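PDB 6OWG: ethanolamine utilization protein EutN/carboxysome structural protein Ccml from Halothece sp., which probably forms the pentameric vertex caps that close the protein shell of a carboxysome, a bacterial microcompartment. Local coordinates for residues A44-A49 with T66-N71. Residues are numbered along the deposited sequence; the frame is centred on the assembly and turned at random.
Sequences ADPVGA and TEYHQN
His69 reaches across with the CE1 corner of its imidazole and meets two aliphatic groups, CG of Pro46 at 3.5 Å from CE1 and CB of Ala44 at 3.6 Å from the same CE1. Beside it, Tyr68 brings the hydroxyl end of its ring to the other part of the pyrrolidine: Pro46 CB lies 3.4 Å from Tyr68 OH and 3.8 Å from Tyr68 CE2, close to the plane of the phenol. Pro46 thus divides its ring between the two aromatic residues, CB to Tyr68 and CG to His69, in a contact made by van der Waals packing, with no hydrogen bond passing between 44-49 and 66-71.

The two rings also brace each other. Tyr68 CE2 sits over one face of the imidazole, 4.0 Å above its plane and toward the rim, while His69 NE2 lies at the edge of the phenol. With chi1 at 38°, the tyrosine CG is held between its backbone N and carbonyl carbon, and the phenol extends alongside His69 toward Pro46. Behind the proline, the turn is closed by Asp45, whose OD2 accepts the Ala49 amide through its syn lone pair at 3.0 Å from Ala49 N; Lys23 forms a salt bridge with the same oxygen.

Leu16 of a second subunit packs on both Pro46 and Tyr68, placing the contact at a boundary between copies of the protein. Within the chain, which has the OB-like barrel of its family, it joins the end of strand 39-44 and the loop that follows to the loop between strands 54-59 and 76-81. Backbone hydrogen bonds from Ala44 to Ala76 and Val78 tie that strand end to strand 76-81, whose Met77 touches both Pro46 and His69.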
loop_
_atom_site.group_PDB
_atom_site.type_symbol
_atom_site.label_atom_id
_atom_site.label_comp_id
_atom_site.label_asym_id
_atom_site.label_seq_id
_atom_site.Cartn_x
_atom_site.Cartn_y
_atom_site.Cartn_z
ATOM N N ALA D 44 -89.605 -51.981 6.183
ATOM C CA ALA D 44 -89.142 -51.220 5.036
ATOM C C ALA D 44 -88.957 -52.144 3.840
ATOM O O ALA D 44 -88.643 -53.327 3.984
ATOM C CB ALA D 44 -87.830 -50.513 5.360
ATOM N N ASP D 45 -89.156 -51.595 2.644
ATOM C CA ASP D 45 -89.152 -52.374 1.409
ATOM C C ASP D 45 -88.228 -51.725 0.385
ATOM O O ASP D 45 -88.681 -50.951 -0.471
ATOM C CB ASP D 45 -90.569 -52.509 0.861
ATOM C CG ASP D 45 -90.650 -53.458 -0.304
ATOM O OD1 ASP D 45 -90.591 -54.680 -0.074
ATOM O OD2 ASP D 45 -90.783 -52.986 -1.449
ATOM N N PRO D 46 -86.925 -52.013 0.440
ATOM C CA PRO D 46 -86.039 -51.544 -0.635
ATOM C C PRO D 46 -86.144 -52.391 -1.888
ATOM O O PRO D 46 -86.034 -51.859 -2.997
ATOM C CB PRO D 46 -84.639 -51.643 -0.011
ATOM C CG PRO D 46 -84.856 -51.993 1.424
ATOM C CD PRO D 46 -86.166 -52.679 1.505
ATOM N N VAL D 47 -86.340 -53.695 -1.738
ATOM C CA VAL D 47 -86.571 -54.604 -2.851
ATOM C C VAL D 47 -88.058 -54.547 -3.154
ATOM O O VAL D 47 -88.867 -54.987 -2.332
ATOM C CB VAL D 47 -86.135 -56.034 -2.498
ATOM C CG1 VAL D 47 -86.368 -56.966 -3.663
ATOM C CG2 VAL D 47 -84.691 -56.055 -2.054
ATOM N N GLY D 48 -88.415 -54.022 -4.326
ATOM C CA GLY D 48 -89.789 -53.620 -4.590
ATOM C C GLY D 48 -90.747 -54.796 -4.647
ATOM O O GLY D 48 -90.746 -55.561 -5.624
ATOM N N ALA D 49 -91.584 -54.936 -3.623
ATOM C CA ALA D 49 -92.446 -56.094 -3.445
ATOM C C ALA D 49 -93.894 -55.642 -3.370
ATOM O O ALA D 49 -94.218 -54.703 -2.637
ATOM C CB ALA D 49 -92.072 -56.863 -2.177
ATOM N N THR D 66 -78.226 -51.628 4.756
ATOM C CA THR D 66 -78.294 -51.464 3.308
ATOM C C THR D 66 -77.823 -50.093 2.830
ATOM O O THR D 66 -78.205 -49.656 1.742
ATOM C CB THR D 66 -79.722 -51.746 2.830
ATOM O OG1 THR D 66 -79.774 -51.704 1.398
ATOM C CG2 THR D 66 -80.712 -50.757 3.427
ATOM N N GLU D 67 -77.054 -49.391 3.668
ATOM C CA GLU D 67 -76.314 -48.142 3.429
ATOM C C GLU D 67 -77.182 -46.931 3.072
ATOM O O GLU D 67 -76.653 -45.829 2.903
ATOM C CB GLU D 67 -75.186 -48.287 2.377
ATOM C CG GLU D 67 -75.521 -48.214 0.879
ATOM C CD GLU D 67 -75.559 -49.572 0.188
ATOM O OE1 GLU D 67 -75.498 -50.612 0.877
ATOM O OE2 GLU D 67 -75.663 -49.596 -1.056
ATOM N N TYR D 68 -78.499 -47.101 2.965
ATOM C CA TYR D 68 -79.406 -45.963 2.975
ATOM C C TYR D 68 -80.450 -46.068 4.075
ATOM O O TYR D 68 -81.332 -45.208 4.156
ATOM C CB TYR D 68 -80.097 -45.783 1.619
ATOM C CG TYR D 68 -80.489 -47.055 0.904
ATOM C CD1 TYR D 68 -79.709 -47.556 -0.132
ATOM C CD2 TYR D 68 -81.648 -47.740 1.245
ATOM C CE1 TYR D 68 -80.064 -48.713 -0.797
ATOM C CE2 TYR D 68 -82.014 -48.898 0.583
ATOM C CZ TYR D 68 -81.216 -49.379 -0.436
ATOM O OH TYR D 68 -81.570 -50.530 -1.098
ATOM N N HIS D 69 -80.370 -47.100 4.913
ATOM C CA HIS D 69 -81.180 -47.220 6.115
ATOM C C HIS D 69 -80.337 -47.119 7.377
ATOM O O HIS D 69 -80.781 -47.555 8.441
ATOM C CB HIS D 69 -81.943 -48.544 6.117
ATOM C CG HIS D 69 -83.050 -48.614 5.115
ATOM N ND1 HIS D 69 -83.722 -49.784 4.836
ATOM C CD2 HIS D 69 -83.613 -47.662 4.335
ATOM C CE1 HIS D 69 -84.648 -49.550 3.925
ATOM N NE2 HIS D 69 -84.602 -48.271 3.602
ATOM N N GLN D 70 -79.136 -46.540 7.280
ATOM C CA GLN D 70 -78.123 -46.713 8.320
ATOM C C GLN D 70 -78.460 -45.944 9.590
ATOM O O GLN D 70 -78.271 -46.457 10.698
ATOM C CB GLN D 70 -76.758 -46.282 7.791
ATOM C CG GLN D 70 -75.987 -47.389 7.109
ATOM C CD GLN D 70 -74.624 -46.933 6.635
ATOM O OE1 GLN D 70 -74.318 -45.742 6.647
ATOM N NE2 GLN D 70 -73.793 -47.881 6.220
ATOM N N ASN D 71 -78.946 -44.717 9.457
ATOM C CA ASN D 71 -79.295 -43.899 10.609
ATOM C C ASN D 71 -80.804 -43.721 10.726
ATOM O O ASN D 71 -81.280 -42.780 11.365
ATOM C CB ASN D 71 -78.586 -42.550 10.531
ATOM C CG ASN D 71 -77.084 -42.696 10.386
ATOM O OD1 ASN D 71 -76.438 -43.391 11.171
ATOM N ND2 ASN D 71 -76.521 -42.051 9.373
#